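Local coordinates for ComZ (Thermus thermophilus, PDB 6QVI), which is a competence-associated pilin with a beta-solenoid domain, and probably serves as a DNA receptor at the tip of the pilus, at residues A399-L404 and L433-E438; A302-Q307 and V374-I379. All coordinates share one frame; numbering follows the deposited sequence.

Contact 1: residues A399-L404 and L433-E438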
ATOM      1  N   ALA A 399     -13.010  -2.286   8.955  1.00 78.67           N
ATOM      2  CA  ALA A 399     -12.835  -2.112  10.389  1.00 80.01           C
ATOM      3  C   ALA A 399     -11.501  -2.729  10.767  1.00 77.02           C
ATOM      4  O   ALA A 399     -10.848  -3.388   9.953  1.00 84.54           O
ATOM      5  CB  ALA A 399     -13.989  -2.740  11.167  1.00 81.39           C
ATOM      6  N   THR A 400     -11.121  -2.553  12.029  1.00 69.78           N
ATOM      7  CA  THR A 400      -9.855  -3.063  12.525  1.00 67.39           C
ATOM      8  C   THR A 400     -10.053  -3.680  13.898  1.00 68.98           C
ATOM      9  O   THR A 400     -10.861  -3.202  14.699  1.00 72.95           O
ATOM     10  CB  THR A 400      -8.811  -1.951  12.641  1.00 71.27           C
ATOM     11  OG1 THR A 400      -8.840  -1.148  11.455  1.00 89.67           O
ATOM     12  CG2 THR A 400      -7.425  -2.521  12.816  1.00 61.95           C
ATOM     13  N   LEU A 401      -9.278  -4.733  14.156  1.00 66.23           N
ATOM     14  CA  LEU A 401      -9.121  -5.339  15.462  1.00 57.62           C
ATOM     15  C   LEU A 401      -7.663  -5.161  15.828  1.00 50.89           C
ATOM     16  O   LEU A 401      -6.780  -5.665  15.118  1.00 55.23           O
ATOM     17  CB  LEU A 401      -9.435  -6.830  15.437  1.00 68.58           C
ATOM     18  CG  LEU A 401      -9.554  -7.588  16.768  1.00 77.32           C
ATOM     19  CD1 LEU A 401     -10.044  -9.005  16.441  1.00 80.89           C
ATOM     20  CD2 LEU A 401      -8.279  -7.595  17.698  1.00 79.30           C
ATOM     21  N   ALA A 402      -7.398  -4.518  16.954  1.00 52.13           N
ATOM     22  CA  ALA A 402      -6.029  -4.405  17.425  1.00 62.28           C
ATOM     23  C   ALA A 402      -5.881  -5.197  18.708  1.00 68.23           C
ATOM     24  O   ALA A 402      -6.711  -5.079  19.613  1.00 79.29           O
ATOM     25  CB  ALA A 402      -5.634  -2.962  17.680  1.00 66.83           C
ATOM     26  N   VAL A 403      -4.817  -5.982  18.781  1.00 59.98           N
ATOM     27  CA  VAL A 403      -4.347  -6.565  20.023  1.00 59.34           C
ATOM     28  C   VAL A 403      -2.977  -5.956  20.262  1.00 50.56           C
ATOM     29  O   VAL A 403      -2.031  -6.209  19.505  1.00 58.44           O
ATOM     30  CB  VAL A 403      -4.293  -8.099  19.989  1.00 62.24           C
ATOM     31  CG1 VAL A 403      -5.683  -8.718  20.114  1.00 60.57           C
ATOM     32  CG2 VAL A 403      -3.682  -8.556  18.677  1.00 65.44           C
ATOM     33  N   LEU A 404      -2.878  -5.127  21.287  1.00 43.20           N
ATOM     34  CA  LEU A 404      -1.661  -4.410  21.612  1.00 51.76           C
ATOM     35  C   LEU A 404      -1.049  -4.932  22.902  1.00 53.61           C
ATOM     36  O   LEU A 404      -1.739  -5.484  23.764  1.00 62.87           O
ATOM     37  CB  LEU A 404      -1.962  -2.915  21.752  1.00 52.38           C
ATOM     38  CG  LEU A 404      -2.736  -2.257  20.602  1.00 49.28           C
ATOM     39  CD1 LEU A 404      -2.767  -0.774  20.865  1.00 41.48           C
ATOM     40  CD2 LEU A 404      -2.134  -2.574  19.221  1.00 39.31           C
ATOM     41  N   LEU A 433     -11.520  -6.768   6.781  1.00 83.38           N
ATOM     42  CA  LEU A 433     -11.275  -6.665   8.214  1.00 77.33           C
ATOM     43  C   LEU A 433      -9.774  -6.724   8.409  1.00 77.76           C
ATOM     44  O   LEU A 433      -9.115  -7.652   7.927  1.00 80.04           O
ATOM     45  CB  LEU A 433     -11.960  -7.792   8.986  1.00 72.00           C
ATOM     46  CG  LEU A 433     -11.691  -7.777  10.484  1.00 68.47           C
ATOM     47  CD1 LEU A 433     -12.142  -6.449  11.041  1.00 68.46           C
ATOM     48  CD2 LEU A 433     -12.400  -8.948  11.169  1.00 66.93           C
ATOM     49  N   GLY A 434      -9.230  -5.723   9.073  1.00 76.65           N
ATOM     50  CA  GLY A 434      -7.803  -5.637   9.276  1.00 76.80           C
ATOM     51  C   GLY A 434      -7.406  -6.062  10.671  1.00 69.11           C
ATOM     52  O   GLY A 434      -8.174  -5.930  11.622  1.00 70.72           O
ATOM     53  N   PHE A 435      -6.165  -6.513  10.804  1.00 63.86           N
ATOM     54  CA  PHE A 435      -5.679  -6.983  12.092  1.00 61.04           C
ATOM     55  C   PHE A 435      -4.340  -6.339  12.393  1.00 59.60           C
ATOM     56  O   PHE A 435      -3.377  -6.510  11.635  1.00 60.55           O
ATOM     57  CB  PHE A 435      -5.570  -8.499  12.097  1.00 63.99           C
ATOM     58  CG  PHE A 435      -6.903  -9.173  12.065  1.00 71.24           C
ATOM     59  CD1 PHE A 435      -7.526  -9.550  13.248  1.00 71.17           C
ATOM     60  CD2 PHE A 435      -7.565  -9.374  10.856  1.00 65.33           C
ATOM     61  CE1 PHE A 435      -8.761 -10.141  13.230  1.00 69.89           C
ATOM     62  CE2 PHE A 435      -8.801  -9.965  10.838  1.00 69.74           C
ATOM     63  CZ  PHE A 435      -9.400 -10.357  12.030  1.00 72.00           C
ATOM     64  N   VAL A 436      -4.275  -5.638  13.517  1.00 51.16           N
ATOM     65  CA  VAL A 436      -3.025  -5.101  14.028  1.00 58.15           C
ATOM     66  C   VAL A 436      -2.694  -5.921  15.260  1.00 62.40           C
ATOM     67  O   VAL A 436      -3.514  -6.030  16.177  1.00 64.69           O
ATOM     68  CB  VAL A 436      -3.127  -3.600  14.348  1.00 53.16           C
ATOM     69  CG1 VAL A 436      -1.815  -3.058  14.912  1.00 38.63           C
ATOM     70  CG2 VAL A 436      -3.513  -2.833  13.093  1.00 41.59           C
ATOM     71  N   ALA A 437      -1.517  -6.539  15.256  1.00 56.23           N
ATOM     72  CA  ALA A 437      -1.025  -7.264  16.421  1.00 50.30           C
ATOM     73  C   ALA A 437       0.368  -6.747  16.748  1.00 47.56           C
ATOM     74  O   ALA A 437       1.291  -6.891  15.937  1.00 50.48           O
ATOM     75  CB  ALA A 437      -0.993  -8.775  16.152  1.00 52.31           C
ATOM     76  N   GLU A 438       0.531  -6.175  17.945  1.00 39.88           N
ATOM     77  CA  GLU A 438       1.843  -5.656  18.311  1.00 44.70           C
ATOM     78  C   GLU A 438       2.828  -6.788  18.533  1.00 53.78           C
ATOM     79  O   GLU A 438       4.042  -6.586  18.412  1.00 59.07           O
ATOM     80  CB  GLU A 438       1.728  -4.758  19.560  1.00 40.04           C
ATOM     81  CG  GLU A 438       3.061  -4.341  20.173  1.00 49.60           C
ATOM     82  CD  GLU A 438       2.940  -3.225  21.255  1.00 61.17           C
ATOM     83  OE1 GLU A 438       3.999  -2.639  21.621  1.00 70.67           O
ATOM     84  OE2 GLU A 438       1.818  -2.924  21.730  1.00 63.35           O
TER

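Contact 2: residues A302-Q307 and V374-I379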
ATOM      1  N   ALA A 302     -10.453   4.464  18.728  1.00 65.30           N
ATOM      2  CA  ALA A 302     -11.133   3.228  18.974  1.00 59.51           C
ATOM      3  C   ALA A 302     -12.539   3.406  19.401  1.00 63.63           C
ATOM      4  O   ALA A 302     -12.850   4.276  20.167  1.00 66.48           O
ATOM      5  CB  ALA A 302     -10.418   2.494  20.048  1.00 46.66           C
ATOM      6  N   ALA A 303     -13.395   2.540  18.916  1.00 61.66           N
ATOM      7  CA  ALA A 303     -14.768   2.574  19.298  1.00 64.50           C
ATOM      8  C   ALA A 303     -14.828   1.821  20.587  1.00 78.65           C
ATOM      9  O   ALA A 303     -15.323   2.307  21.565  1.00 88.69           O
ATOM     10  CB  ALA A 303     -15.609   1.881  18.269  1.00 57.52           C
ATOM     11  N   LEU A 304     -14.305   0.613  20.568  1.00 73.81           N
ATOM     12  CA  LEU A 304     -14.267  -0.232  21.723  1.00 70.48           C
ATOM     13  C   LEU A 304     -12.831  -0.356  22.098  1.00 68.10           C
ATOM     14  O   LEU A 304     -12.040  -0.747  21.300  1.00 63.57           O
ATOM     15  CB  LEU A 304     -14.800  -1.597  21.351  1.00 71.50           C
ATOM     16  CG  LEU A 304     -15.223  -2.517  22.476  1.00 65.97           C
ATOM     17  CD1 LEU A 304     -14.098  -3.429  22.855  1.00 62.18           C
ATOM     18  CD2 LEU A 304     -15.579  -1.684  23.667  1.00 58.75           C
ATOM     19  N   ARG A 305     -12.486  -0.028  23.321  1.00 67.78           N
ATOM     20  CA  ARG A 305     -11.119  -0.133  23.737  1.00 62.37           C
ATOM     21  C   ARG A 305     -11.037  -0.588  25.157  1.00 66.04           C
ATOM     22  O   ARG A 305     -11.541   0.061  26.016  1.00 56.87           O
ATOM     23  CB  ARG A 305     -10.461   1.206  23.629  1.00 57.22           C
ATOM     24  CG  ARG A 305      -9.208   1.281  24.433  1.00 55.63           C
ATOM     25  CD  ARG A 305      -8.269   2.277  23.849  1.00 48.17           C
ATOM     26  NE  ARG A 305      -7.233   2.595  24.785  1.00 47.80           N
ATOM     27  CZ  ARG A 305      -7.218   3.703  25.473  1.00 51.64           C
ATOM     28  NH1 ARG A 305      -8.171   4.562  25.290  1.00 51.18           N
ATOM     29  NH2 ARG A 305      -6.258   3.955  26.311  1.00 55.92           N
ATOM     30  N   ILE A 306     -10.371  -1.708  25.393  1.00 70.51           N
ATOM     31  CA  ILE A 306     -10.234  -2.281  26.715  1.00 68.74           C
ATOM     32  C   ILE A 306      -8.805  -2.490  27.092  1.00 60.14           C
ATOM     33  O   ILE A 306      -8.054  -2.949  26.304  1.00 57.81           O
ATOM     34  CB  ILE A 306     -10.854  -3.662  26.727  1.00 74.48           C
ATOM     35  CG1 ILE A 306     -12.243  -3.603  26.155  1.00 79.00           C
ATOM     36  CG2 ILE A 306     -10.956  -4.194  28.128  1.00 76.28           C
ATOM     37  CD1 ILE A 306     -12.999  -4.869  26.382  1.00 82.21           C
ATOM     38  N   GLN A 307      -8.427  -2.165  28.310  1.00 56.23           N
ATOM     39  CA  GLN A 307      -7.065  -2.356  28.729  1.00 66.77           C
ATOM     40  C   GLN A 307      -7.010  -3.389  29.793  1.00 65.78           C
ATOM     41  O   GLN A 307      -7.968  -3.648  30.444  1.00 64.13           O
ATOM     42  CB  GLN A 307      -6.493  -1.105  29.340  1.00 71.39           C
ATOM     43  CG  GLN A 307      -6.821   0.172  28.635  1.00 75.33           C
ATOM     44  CD  GLN A 307      -5.720   1.164  28.785  1.00 79.08           C
ATOM     45  OE1 GLN A 307      -5.089   1.529  27.824  1.00 94.48           O
ATOM     46  NE2 GLN A 307      -5.472   1.588  29.994  1.00 71.17           N
ATOM     47  N   VAL A 374     -11.904  -1.703  17.077  1.00 61.43           N
ATOM     48  CA  VAL A 374     -11.759  -2.182  18.432  1.00 58.18           C
ATOM     49  C   VAL A 374     -10.342  -2.559  18.777  1.00 55.81           C
ATOM     50  O   VAL A 374      -9.724  -3.256  18.045  1.00 56.85           O
ATOM     51  CB  VAL A 374     -12.678  -3.388  18.678  1.00 60.71           C
ATOM     52  CG1 VAL A 374     -13.162  -3.984  17.394  1.00 58.05           C
ATOM     53  CG2 VAL A 374     -12.003  -4.467  19.471  1.00 69.31           C
ATOM     54  N   VAL A 375      -9.834  -2.096  19.905  1.00 57.33           N
ATOM     55  CA  VAL A 375      -8.494  -2.454  20.309  1.00 62.46           C
ATOM     56  C   VAL A 375      -8.426  -2.927  21.733  1.00 61.15           C
ATOM     57  O   VAL A 375      -8.882  -2.253  22.610  1.00 55.01           O
ATOM     58  CB  VAL A 375      -7.485  -1.326  20.077  1.00 58.29           C
ATOM     59  CG1 VAL A 375      -8.182  -0.040  19.849  1.00 63.21           C
ATOM     60  CG2 VAL A 375      -6.535  -1.171  21.229  1.00 54.49           C
ATOM     61  N   LEU A 376      -7.814  -4.091  21.928  1.00 60.22           N
ATOM     62  CA  LEU A 376      -7.634  -4.725  23.212  1.00 54.96           C
ATOM     63  C   LEU A 376      -6.204  -4.672  23.607  1.00 53.86           C
ATOM     64  O   LEU A 376      -5.407  -5.257  22.975  1.00 57.94           O
ATOM     65  CB  LEU A 376      -8.010  -6.170  23.087  1.00 52.37           C
ATOM     66  CG  LEU A 376      -9.200  -6.322  22.189  1.00 54.64           C
ATOM     67  CD1 LEU A 376      -9.579  -7.763  22.043  1.00 54.31           C
ATOM     68  CD2 LEU A 376     -10.345  -5.541  22.751  1.00 56.46           C
ATOM     69  N   GLU A 377      -5.867  -3.982  24.668  1.00 50.82           N
ATOM     70  CA  GLU A 377      -4.494  -3.911  25.070  1.00 60.21           C
ATOM     71  C   GLU A 377      -4.207  -4.837  26.216  1.00 61.15           C
ATOM     72  O   GLU A 377      -4.922  -4.848  27.166  1.00 62.65           O
ATOM     73  CB  GLU A 377      -4.144  -2.499  25.492  1.00 67.86           C
ATOM     74  CG  GLU A 377      -4.541  -1.448  24.487  1.00 78.63           C
ATOM     75  CD  GLU A 377      -4.132  -0.049  24.881  1.00 85.29           C
ATOM     76  OE1 GLU A 377      -2.966   0.201  25.207  1.00 87.16           O
ATOM     77  OE2 GLU A 377      -4.993   0.821  24.855  1.00 88.07           O
ATOM     78  N   GLY A 378      -3.143  -5.608  26.114  1.00 53.32           N
ATOM     79  CA  GLY A 378      -2.745  -6.533  27.151  1.00 67.58           C
ATOM     80  C   GLY A 378      -3.618  -7.746  27.137  1.00 68.22           C
ATOM     81  O   GLY A 378      -3.844  -8.365  28.131  1.00 63.72           O
ATOM     82  N   ILE A 379      -4.047  -8.111  25.959  1.00 68.29           N
ATOM     83  CA  ILE A 379      -4.984  -9.205  25.761  1.00 61.58           C
ATOM     84  C   ILE A 379      -4.524  -9.925  24.508  1.00 60.77           C
ATOM     85  O   ILE A 379      -4.093  -9.276  23.554  1.00 62.43           O
ATOM     86  CB  ILE A 379      -6.428  -8.692  25.585  1.00 61.73           C
ATOM     87  CG1 ILE A 379      -7.032  -8.271  26.932  1.00 60.42           C
ATOM     88  CG2 ILE A 379      -7.296  -9.733  24.875  1.00 61.40           C
ATOM     89  CD1 ILE A 379      -8.387  -7.591  26.793  1.00 49.12           C
TER

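Contact 1: residues A399-L404 and L433-E438
L401 holds CG anti to its backbone N (chi1 -170°) and F435 has CG anti to its carbonyl carbon, beside the backbone N (chi1 -69°), and from these settings the two side chains meet aslant on one face of the paired strands. L401 CD1 comes obliquely to the ring at F435 CE1, 3.6 Å away, and L401 CB lies 4.0 Å from both F435 CD1 and F435 CE1. Beyond them on that face, V403 CG2 packs on A437 CB at 3.7 Å. The other face carries T400 and V436, whose CG2 methyls lie 3.9 Å apart.

Underneath runs an unbroken parallel ladder of five backbone bonds, from G434 N to A399 O (3.0 Å) through to E438 N on V403 O (3.0 Å). The parallel, in-register pairing is that of strands from neighbouring coils of the beta-solenoid domain, and the chain between their segments is 28 residues long. Replacing F435 with an alanine would probably take away the ring surface against which L401 CB and CD1 pack, and open a gap there.

T400 OG1 is hydrogen-bonded to D373. The extended side chain of E438 carries OE2 past L404 CB (3.8 Å) to the backbone N of K405, next along strand 398-406, and into a salt bridge with R295, two partners for one carboxylate oxygen just past the end of strand 432-437.

Contact 2: residues A302-Q307 and V374-I379
L304-Q307 and V374-E377 run parallel, their axes 4.7 Å apart and only 1° from aligned. Backbone bonds lace them from V375 N to L304 O (2.9 Å), from I306 N to V375 O and from E377 N to I306 O. The pairing is consistent with strands stacked on neighbouring coils of the beta-solenoid domain; the other edge of strand 304-309 pairs antiparallel with 312-317.

One face is apolar. L304 and V374 lie side by side, CB to CB at 3.9 Å, and L376 CD2 lies loosely against both L304 CD1 and I306 CG1, with L336 and M331 close by.

The R305-E377 face is polar. Leaving the backbone with CG anti to N (chi1 162°), R305 stays extended as far as NE, which meets E377 OE2 at 2.9 Å in a nearly straight salt bridge. The carboxylate oxygen sits at the guanidinium edge, in its plane. R305 NH2 also donates to Q307 OE1 (3.1 Å), but from above the amide plane and at a bent angle.

R305, bonded to E377 across the pair, probably favours the ionised form of this buried glutamate.

Contacts 1 and 2 are joined through neighbouring strands, consistent with one wall of the solenoid: strand 374-377 of contact 2 lies between strand 304-309 and strand 398-406, which contact 1 in turn pairs with 432-437. Probable backbone hydrogen bonds from L376 N to A402 O and from G378 N to L404 O join the two, and A402 packs on V375. Both are largely buried, though contact 1 sits about 17 Å from the chain centre and contact 2 about 25 Å, measured from their own centres. Between its strands contact 1 relies on apolar packing and backbone bonds, its one carboxylate turning to outside partners, whereas contact 2 adds a salt bridge directly across the pair.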